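Local coordinates for B-type Cna protein (Enterococcus faecium, PDB 6FWY) that is of unknown function but, as a cell-wall-anchored surface protein carrying a thioester domain, probably attaches the bacterium covalently to host surfaces through an internal thioester bond, at residues Val6-Ser11 with Leu68-Ala73; Phe175-Ala180 with Ser218-Lys223; Asn245-Asp250 with Val260-Ser265. All blocks are in the same frame, centred on the assembly; numbering follows the deposited sequence.

Interaction 1: residues Val6-Ser11 with Leu68-Ala73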
loop_
_atom_site.group_PDB
_atom_site.type_symbol
_atom_site.label_atom_id
_atom_site.label_comp_id
_atom_site.label_asym_id
_atom_site.label_seq_id
_atom_site.Cartn_x
_atom_site.Cartn_y
_atom_site.Cartn_z
ATOM N N VAL A 6 -2.700 -7.736 -6.469
ATOM C CA VAL A 6 -1.832 -6.575 -6.616
ATOM C C VAL A 6 -0.832 -6.860 -7.737
ATOM O O VAL A 6 -0.175 -7.904 -7.728
ATOM C CB VAL A 6 -1.092 -6.267 -5.303
ATOM C CG1 VAL A 6 -0.117 -5.082 -5.445
ATOM C CG2 VAL A 6 -2.106 -5.986 -4.188
ATOM N N THR A 7 -0.722 -5.940 -8.695
ATOM C CA THR A 7 0.264 -6.061 -9.761
ATOM C C THR A 7 1.638 -5.755 -9.172
ATOM O O THR A 7 1.819 -4.738 -8.499
ATOM C CB THR A 7 -0.058 -5.112 -10.936
ATOM O OG1 THR A 7 -1.343 -5.443 -11.475
ATOM C CG2 THR A 7 0.976 -5.208 -12.055
ATOM N N LYS A 8 2.591 -6.643 -9.412
ATOM C CA LYS A 8 3.910 -6.499 -8.810
ATOM C C LYS A 8 4.815 -5.660 -9.699
ATOM O O LYS A 8 4.761 -5.789 -10.926
ATOM C CB LYS A 8 4.530 -7.879 -8.549
ATOM C CG LYS A 8 3.690 -8.790 -7.656
ATOM C CD LYS A 8 3.311 -8.144 -6.323
ATOM C CE LYS A 8 2.624 -9.106 -5.358
ATOM N NZ LYS A 8 1.321 -9.581 -5.890
ATOM N N PRO A 9 5.624 -4.771 -9.102
ATOM C CA PRO A 9 6.693 -4.162 -9.887
ATOM C C PRO A 9 7.723 -5.213 -10.270
ATOM O O PRO A 9 7.770 -6.261 -9.643
ATOM C CB PRO A 9 7.287 -3.098 -8.966
ATOM C CG PRO A 9 6.818 -3.426 -7.614
ATOM C CD PRO A 9 5.675 -4.379 -7.696
ATOM N N THR A 10 8.496 -4.952 -11.308
ATOM C CA THR A 10 9.548 -5.863 -11.758
ATOM C C THR A 10 10.970 -5.441 -11.377
ATOM O O THR A 10 11.856 -6.311 -11.323
ATOM C CB THR A 10 9.500 -6.054 -13.283
ATOM O OG1 THR A 10 9.601 -4.769 -13.913
ATOM C CG2 THR A 10 8.198 -6.763 -13.694
ATOM N N SER A 11 11.208 -4.146 -11.174
ATOM C CA SER A 11 12.518 -3.634 -10.744
ATOM C C SER A 11 12.441 -2.204 -10.234
ATOM O O SER A 11 11.426 -1.533 -10.390
ATOM C CB SER A 11 13.548 -3.698 -11.864
ATOM O OG SER A 11 13.261 -2.713 -12.854
ATOM N N LEU A 68 17.764 -3.105 -9.269
ATOM C CA LEU A 68 17.525 -4.303 -8.460
ATOM C C LEU A 68 16.194 -4.914 -8.911
ATOM O O LEU A 68 15.194 -4.214 -9.006
ATOM C CB LEU A 68 17.426 -3.918 -6.989
ATOM C CG LEU A 68 18.715 -3.688 -6.192
ATOM C CD1 LEU A 68 19.500 -2.533 -6.715
ATOM C CD2 LEU A 68 18.385 -3.422 -4.737
ATOM N N LYS A 69 16.188 -6.218 -9.176
ATOM C CA LYS A 69 14.955 -6.926 -9.577
ATOM C C LYS A 69 14.032 -7.090 -8.367
ATOM O O LYS A 69 14.487 -7.093 -7.216
ATOM C CB LYS A 69 15.326 -8.283 -10.158
ATOM C CG LYS A 69 14.288 -9.108 -10.876
ATOM C CD LYS A 69 14.830 -10.545 -10.977
ATOM C CE LYS A 69 13.840 -11.526 -11.620
ATOM N NZ LYS A 69 13.772 -12.862 -10.931
ATOM N N TYR A 70 12.734 -7.196 -8.655
ATOM C CA TYR A 70 11.695 -7.460 -7.653
ATOM C C TYR A 70 12.006 -8.719 -6.852
ATOM O O TYR A 70 12.419 -9.721 -7.417
ATOM C CB TYR A 70 10.332 -7.624 -8.324
ATOM C CG TYR A 70 9.213 -8.015 -7.397
ATOM C CD1 TYR A 70 8.747 -7.119 -6.447
ATOM C CD2 TYR A 70 8.619 -9.284 -7.456
ATOM C CE1 TYR A 70 7.704 -7.454 -5.582
ATOM C CE2 TYR A 70 7.564 -9.618 -6.606
ATOM C CZ TYR A 70 7.117 -8.707 -5.665
ATOM O OH TYR A 70 6.106 -9.013 -4.783
ATOM N N LYS A 71 11.822 -8.640 -5.533
ATOM C CA LYS A 71 12.045 -9.767 -4.649
ATOM C C LYS A 71 10.740 -10.257 -4.019
ATOM O O LYS A 71 10.441 -11.439 -4.077
ATOM C CB LYS A 71 13.044 -9.380 -3.560
ATOM C CG LYS A 71 13.408 -10.505 -2.616
ATOM C CD LYS A 71 14.366 -9.954 -1.556
ATOM C CE LYS A 71 14.423 -10.787 -0.275
ATOM N NZ LYS A 71 15.113 -12.086 -0.473
ATOM N N GLY A 72 9.990 -9.351 -3.389
ATOM C CA GLY A 72 8.732 -9.721 -2.739
ATOM C C GLY A 72 7.918 -8.561 -2.218
ATOM O O GLY A 72 8.308 -7.378 -2.320
ATOM N N ALA A 73 6.753 -8.908 -1.676
ATOM C CA ALA A 73 5.795 -7.918 -1.176
ATOM C C ALA A 73 6.105 -7.651 0.272
ATOM O O ALA A 73 6.232 -8.576 1.051
ATOM C CB ALA A 73 4.380 -8.451 -1.331
#
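The backbone of Thr-10 meets that of Tyr-70 through a single hydrogen bond, from Tyr-70 N to Thr-10 O over 2.9 Å. Next to it, Ser-11 and Lys-69 form an antiparallel non-hydrogen-bonded pair with both side chains on the same face of the sheet. Here Ser-11 CA approaches Leu-68 O to 3.2 Å, a CA-H...O contact. One residue back along the loop, the carbonyl of Pro-9 lies against the base of the tyrosine side chain, with Pro-9 O 3.2 Å from Tyr-70 CB.

In the fold, this is the point where the loop after strand 5-6 turns into strand 11-21 and joins the large antiparallel sheet alongside strand 67-73. Strand 67-73 is in turn bonded to strand 231-250, where Lys-71 and Gly-72 both face Thr-248 in a classic beta bulge.

The apolar part of the contact is built round the Tyr-70 ring, which also touches Phe-247. The ring reaches out toward the loop because chi1, 175°, carries CG away from the backbone N. Lys-8 CB lies over one face, 4.2 Å from the Tyr-70 centroid, while Gly-72 N sits above the opposite face near the rim. Farther along the lysine chain, Lys-8 CD comes to 3.3 Å from Tyr-70 OH. Pro-9 adds its ring carbon CD, 4.2 Å from Tyr-70 CE1.

The charged end of Lys-8 does something different: a bend at chi4 (-64°) turns NZ back to Val-6 O at 2.9 Å, tying the loop back to the end of strand 5-6. Thr-7 ties the same loop to Thr-264 and Ser-265.

Interaction 2: residues Phe175-Ala180 with Ser218-Lys223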
loop_
_atom_site.group_PDB
_atom_site.type_symbol
_atom_site.label_atom_id
_atom_site.label_comp_id
_atom_site.label_asym_id
_atom_site.label_seq_id
_atom_site.Cartn_x
_atom_site.Cartn_y
_atom_site.Cartn_z
ATOM N N PHE A 175 -32.930 -0.900 -10.923
ATOM C CA PHE A 175 -32.193 -1.349 -9.743
ATOM C C PHE A 175 -30.969 -0.452 -9.578
ATOM O O PHE A 175 -30.066 -0.462 -10.414
ATOM C CB PHE A 175 -31.757 -2.812 -9.903
ATOM C CG PHE A 175 -32.893 -3.751 -10.170
ATOM C CD1 PHE A 175 -33.600 -4.323 -9.116
ATOM C CD2 PHE A 175 -33.278 -4.037 -11.476
ATOM C CE1 PHE A 175 -34.664 -5.179 -9.364
ATOM C CE2 PHE A 175 -34.336 -4.890 -11.739
ATOM C CZ PHE A 175 -35.039 -5.466 -10.694
ATOM N N THR A 176 -30.947 0.342 -8.515
ATOM C CA THR A 176 -29.834 1.248 -8.239
ATOM C C THR A 176 -28.893 0.630 -7.205
ATOM O O THR A 176 -29.335 0.002 -6.257
ATOM C CB THR A 176 -30.345 2.633 -7.800
ATOM O OG1 THR A 176 -31.219 3.131 -8.817
ATOM C CG2 THR A 176 -29.192 3.628 -7.587
ATOM N N TYR A 177 -27.591 0.816 -7.417
ATOM C CA TYR A 177 -26.527 0.287 -6.554
ATOM C C TYR A 177 -25.526 1.394 -6.218
ATOM O O TYR A 177 -25.276 2.254 -7.042
ATOM C CB TYR A 177 -25.793 -0.863 -7.253
ATOM C CG TYR A 177 -26.671 -2.032 -7.593
ATOM C CD1 TYR A 177 -27.416 -2.035 -8.781
ATOM C CD2 TYR A 177 -26.777 -3.134 -6.742
ATOM C CE1 TYR A 177 -28.229 -3.100 -9.111
ATOM C CE2 TYR A 177 -27.600 -4.211 -7.060
ATOM C CZ TYR A 177 -28.328 -4.189 -8.248
ATOM O OH TYR A 177 -29.149 -5.236 -8.597
ATOM N N LYS A 178 -24.999 1.392 -4.998
ATOM C CA LYS A 178 -23.890 2.277 -4.587
ATOM C C LYS A 178 -22.543 1.551 -4.629
ATOM O O LYS A 178 -22.433 0.449 -4.108
ATOM C CB LYS A 178 -24.127 2.821 -3.171
ATOM C CG LYS A 178 -25.196 3.896 -3.173
ATOM C CD LYS A 178 -25.703 4.283 -1.812
ATOM C CE LYS A 178 -26.793 5.312 -2.037
ATOM N NZ LYS A 178 -27.581 5.625 -0.809
ATOM N N THR A 179 -21.545 2.187 -5.232
ATOM C CA THR A 179 -20.166 1.707 -5.208
ATOM C C THR A 179 -19.412 2.434 -4.099
ATOM O O THR A 179 -19.717 3.597 -3.801
ATOM C CB THR A 179 -19.408 1.946 -6.524
ATOM O OG1 THR A 179 -19.304 3.345 -6.770
ATOM C CG2 THR A 179 -20.101 1.269 -7.682
ATOM N N ALA A 180 -18.433 1.750 -3.504
ATOM C CA ALA A 180 -17.583 2.342 -2.482
ATOM C C ALA A 180 -16.185 1.731 -2.487
ATOM O O ALA A 180 -16.025 0.533 -2.703
ATOM C CB ALA A 180 -18.216 2.199 -1.099
ATOM N N SER A 218 -19.851 6.201 -5.918
ATOM C CA SER A 218 -20.861 6.760 -6.802
ATOM C C SER A 218 -22.070 5.827 -6.806
ATOM O O SER A 218 -22.271 5.063 -5.865
ATOM C CB SER A 218 -20.267 6.912 -8.214
ATOM O OG SER A 218 -21.142 7.635 -9.064
ATOM N N SER A 219 -22.891 5.895 -7.842
ATOM C CA SER A 219 -23.947 4.917 -8.025
ATOM C C SER A 219 -24.201 4.653 -9.488
ATOM O O SER A 219 -23.739 5.385 -10.346
ATOM C CB SER A 219 -25.224 5.353 -7.311
ATOM O OG SER A 219 -25.549 6.685 -7.595
ATOM N N PHE A 220 -24.894 3.561 -9.760
ATOM C CA PHE A 220 -25.380 3.256 -11.088
ATOM C C PHE A 220 -26.719 2.558 -10.987
ATOM O O PHE A 220 -27.106 2.100 -9.930
ATOM C CB PHE A 220 -24.373 2.414 -11.894
ATOM C CG PHE A 220 -24.109 1.071 -11.321
ATOM C CD1 PHE A 220 -24.915 -0.012 -11.651
ATOM C CD2 PHE A 220 -23.057 0.876 -10.454
ATOM C CE1 PHE A 220 -24.703 -1.253 -11.078
ATOM C CE2 PHE A 220 -22.794 -0.368 -9.913
ATOM C CZ PHE A 220 -23.636 -1.437 -10.212
ATOM N N THR A 221 -27.410 2.475 -12.117
ATOM C CA THR A 221 -28.732 1.870 -12.203
ATOM C C THR A 221 -28.765 0.878 -13.364
ATOM O O THR A 221 -28.316 1.193 -14.456
ATOM C CB THR A 221 -29.811 2.958 -12.310
ATOM O OG1 THR A 221 -29.817 3.725 -11.105
ATOM C CG2 THR A 221 -31.195 2.362 -12.501
ATOM N N ILE A 222 -29.260 -0.326 -13.092
ATOM C CA ILE A 222 -29.545 -1.331 -14.103
ATOM C C ILE A 222 -31.038 -1.247 -14.415
ATOM O O ILE A 222 -31.857 -1.144 -13.502
ATOM C CB ILE A 222 -29.163 -2.759 -13.629
ATOM C CG1 ILE A 222 -27.653 -2.839 -13.427
ATOM C CG2 ILE A 222 -29.602 -3.816 -14.644
ATOM C CD1 ILE A 222 -27.151 -4.128 -12.833
ATOM N N LYS A 223 -31.375 -1.292 -15.703
ATOM C CA LYS A 223 -32.761 -1.202 -16.160
ATOM C C LYS A 223 -33.136 -2.409 -16.999
ATOM O O LYS A 223 -32.451 -2.729 -17.959
ATOM C CB LYS A 223 -32.967 0.084 -16.948
ATOM C CG LYS A 223 -32.628 1.325 -16.138
ATOM C CD LYS A 223 -33.336 2.553 -16.637
ATOM C CE LYS A 223 -32.969 3.756 -15.790
ATOM N NZ LYS A 223 -33.748 4.968 -16.102
#
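Thr-179 OG1 is gripped twice: it accepts the N-H of Ser-218 at 3.0 Å and is hydrogen-bonded to Lys-215 O. Its first torsion (chi1 63°) sets the hydroxyl between the backbone N and the carbonyl carbon, within reach of Ser-218, and sends CG2 to the edge of the Phe-220 ring. Ser-218 N also has a weak bond to Thr-179 O.

On the opposite face of the sheet, Thr-176 OG1 and Thr-221 OG1 are hydrogen-bonded over 2.7 Å. Each hydroxyl lies beside its own backbone N, in matching rotamers on a non-hydrogen-bonded pair. Nearby, Ser-219 CB comes to 3.1 Å from Tyr-177 O.

Phe-175, Tyr-177, Phe-220 and Ile-222 line the same face as Thr-179. Phe-220 (chi1 63°) swings its ring across toward the other strand, under Tyr-177 CB, which stands 4.1 Å from the Phe-220 centroid. The two rings are nearly parallel, at 23°, but slid so far apart that they barely overlap; the touch is between Tyr-177 CD1 and Phe-220 CE1, at 3.6 Å. Ile-222 CD1 meets the neighbouring ring atom, Tyr-177 CE1, 4.0 Å away.

Reciprocal backbone bonds join Phe-175 with Ile-222 and Tyr-177 with Phe-220, the straightest being Tyr-177 N to Phe-220 O at 2.9 Å. Tyr-177 also packs on Leu-273 and Ala-275, and Phe-175 on Ala-275 and Trp-277, all of strand 258-277. Two neighbouring inner strands of a five-stranded antiparallel sheet, one face largely aromatic and aliphatic and packed on strand 258-277, the other partly exposed: that is the build of a beta sandwich.

Interaction 3: residues Asn245-Asp250 with Val260-Ser265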
loop_
_atom_site.group_PDB
_atom_site.type_symbol
_atom_site.label_atom_id
_atom_site.label_comp_id
_atom_site.label_asym_id
_atom_site.label_seq_id
_atom_site.Cartn_x
_atom_site.Cartn_y
_atom_site.Cartn_z
ATOM N N ASN A 245 1.862 0.363 -2.108
ATOM C CA ASN A 245 2.240 -0.719 -1.161
ATOM C C ASN A 245 3.771 -0.870 -1.084
ATOM O O ASN A 245 4.478 -0.466 -2.010
ATOM C CB ASN A 245 1.655 -2.070 -1.630
ATOM C CG ASN A 245 0.130 -2.048 -1.800
ATOM O OD1 ASN A 245 -0.521 -1.020 -1.624
ATOM N ND2 ASN A 245 -0.426 -3.179 -2.143
ATOM N N PRO A 246 4.288 -1.446 0.011
ATOM C CA PRO A 246 5.728 -1.637 0.118
ATOM C C PRO A 246 6.194 -2.882 -0.595
ATOM O O PRO A 246 5.576 -3.933 -0.452
ATOM C CB PRO A 246 5.956 -1.771 1.635
ATOM C CG PRO A 246 4.706 -2.396 2.119
ATOM C CD PRO A 246 3.604 -1.808 1.267
ATOM N N PHE A 247 7.290 -2.770 -1.337
ATOM C CA PHE A 247 7.894 -3.909 -2.041
ATOM C C PHE A 247 9.395 -3.979 -1.776
ATOM O O PHE A 247 10.049 -2.958 -1.572
ATOM C CB PHE A 247 7.608 -3.828 -3.540
ATOM C CG PHE A 247 6.144 -3.879 -3.872
ATOM C CD1 PHE A 247 5.455 -5.082 -3.874
ATOM C CD2 PHE A 247 5.457 -2.715 -4.158
ATOM C CE1 PHE A 247 4.101 -5.122 -4.162
ATOM C CE2 PHE A 247 4.092 -2.738 -4.484
ATOM C CZ PHE A 247 3.411 -3.948 -4.484
ATOM N N THR A 248 9.922 -5.197 -1.778
ATOM C CA THR A 248 11.339 -5.432 -1.546
ATOM C C THR A 248 12.024 -5.792 -2.845
ATOM O O THR A 248 11.426 -6.447 -3.719
ATOM C CB THR A 248 11.569 -6.591 -0.564
ATOM O OG1 THR A 248 11.024 -7.791 -1.133
ATOM C CG2 THR A 248 10.901 -6.291 0.782
ATOM N N PHE A 249 13.283 -5.376 -2.949
ATOM C CA PHE A 249 14.105 -5.594 -4.119
ATOM C C PHE A 249 15.452 -6.244 -3.807
ATOM O O PHE A 249 16.034 -6.023 -2.749
ATOM C CB PHE A 249 14.286 -4.278 -4.866
ATOM C CG PHE A 249 12.998 -3.750 -5.421
ATOM C CD1 PHE A 249 12.473 -4.228 -6.618
ATOM C CD2 PHE A 249 12.258 -2.841 -4.683
ATOM C CE1 PHE A 249 11.280 -3.757 -7.104
ATOM C CE2 PHE A 249 11.032 -2.384 -5.160
ATOM C CZ PHE A 249 10.553 -2.842 -6.381
ATOM N N ASP A 250 15.942 -7.014 -4.774
ATOM C CA ASP A 250 17.037 -7.945 -4.576
ATOM C C ASP A 250 18.394 -7.305 -4.859
ATOM O O ASP A 250 18.705 -6.994 -5.986
ATOM C CB ASP A 250 16.786 -9.172 -5.449
ATOM C CG ASP A 250 17.781 -10.319 -5.227
ATOM O OD1 ASP A 250 18.766 -10.211 -4.476
ATOM O OD2 ASP A 250 17.567 -11.343 -5.893
ATOM N N VAL A 260 10.652 -0.226 -0.432
ATOM C CA VAL A 260 10.200 1.089 -0.925
ATOM C C VAL A 260 8.712 1.020 -1.272
ATOM O O VAL A 260 8.221 -0.015 -1.691
ATOM C CB VAL A 260 11.043 1.588 -2.139
ATOM C CG1 VAL A 260 10.965 0.646 -3.312
ATOM C CG2 VAL A 260 10.647 2.993 -2.571
ATOM N N MET A 261 8.006 2.126 -1.049
ATOM C CA MET A 261 6.603 2.250 -1.393
ATOM C C MET A 261 6.502 2.500 -2.890
ATOM O O MET A 261 7.132 3.407 -3.405
ATOM C CB MET A 261 5.961 3.404 -0.623
ATOM C CG MET A 261 5.908 3.161 0.886
ATOM S SD MET A 261 4.805 1.838 1.423
ATOM C CE MET A 261 3.257 2.728 1.468
ATOM N N ILE A 262 5.733 1.659 -3.571
ATOM C CA ILE A 262 5.480 1.816 -5.003
ATOM C C ILE A 262 3.988 1.863 -5.305
ATOM O O ILE A 262 3.218 1.027 -4.828
ATOM C CB ILE A 262 6.163 0.700 -5.818
ATOM C CG1 ILE A 262 7.681 0.793 -5.603
ATOM C CG2 ILE A 262 5.811 0.809 -7.304
ATOM C CD1 ILE A 262 8.462 -0.321 -6.227
ATOM N N THR A 263 3.609 2.847 -6.114
ATOM C CA THR A 263 2.252 2.975 -6.636
ATOM C C THR A 263 2.112 1.958 -7.772
ATOM O O THR A 263 2.893 1.959 -8.705
ATOM C CB THR A 263 1.986 4.428 -7.105
ATOM O OG1 THR A 263 2.178 5.303 -5.986
ATOM C CG2 THR A 263 0.565 4.626 -7.651
ATOM N N THR A 264 1.139 1.063 -7.641
ATOM C CA THR A 264 0.835 0.052 -8.662
ATOM C C THR A 264 -0.691 -0.103 -8.771
ATOM O O THR A 264 -1.433 0.685 -8.183
ATOM C CB THR A 264 1.552 -1.287 -8.353
ATOM O OG1 THR A 264 1.322 -2.234 -9.417
ATOM C CG2 THR A 264 1.086 -1.875 -6.967
ATOM N N SER A 265 -1.157 -1.077 -9.547
ATOM C CA SER A 265 -2.603 -1.354 -9.679
ATOM C C SER A 265 -2.988 -2.606 -8.902
ATOM O O SER A 265 -2.130 -3.463 -8.617
ATOM C CB SER A 265 -3.015 -1.532 -11.144
ATOM O OG SER A 265 -2.146 -2.441 -11.780
#
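The sulfur of Met-261 rides on the ring of Pro-246, the two side chains lying side by side and pointing the same way. A bend at chi2 (-68°) curls the methionine so that SD rests 3.8 Å from both Pro-246 CB and Pro-246 CD. Tyr-79 of helix 76-84 touches the proline and the methionine alike, and Phe-82 of that helix also reaches Met-261.

On the other face of the sheet the bumps are phenylalanine edges, and the branches of Val-260 and Ile-262 form the notch that receives one of them, the rim of Phe-249. Its CE2 comes to 3.5 Å from Val-260 CG1, while its CZ is tight against Ile-262 CD1 at 3.3 Å. Both methyls lie near the ring plane, and the Phe-249 and Ile-262 side chains approach each other from opposite directions. Phe-247 crosses Ile-262 at about a right angle and offers its edge: CD2 lies 3.9 Å from Ile-262 CB. Farther round this ring, CZ is 4.0 Å from Thr-264 CG2, the methyl end of a threonine whose hydroxyl is bonded to Thr-7 O.

The axes of segments 245-250 and 260-265 run at 118° to each other, yet the backbones stay paired from Asn-245 to Phe-247. Ile-262 N lies 2.9 Å from Asn-245 O, and Phe-247 N to Val-260 O is equally short. In all, four bonds pair four N-H groups with four carbonyls between the two strands, inside a buried contact, and what the side chains add across it is mainly the packing of hydrocarbon and sulfur.

Interactions 1 and 3 belong to the same large sheet: their centres are 7 Å apart and they touch, since strand 67-73 pairs with strand 231-250. Interaction 3 is buried, with regular backbone pairing and apolar side chains, whereas interaction 1 lies at the surface, with one backbone bond and a lysine draped on a tyrosine. Segment 6-11 is also fastened directly to segment 260-265. Interaction 2 stands apart, its centre about 35 Å from that of interaction 1, in the five-stranded sheet. It mixes both chemistries, a threonine hydroxyl pair on one face and mainly aromatic packing on the other, and the long strand 258-277 of interaction 3 runs on to pack against it.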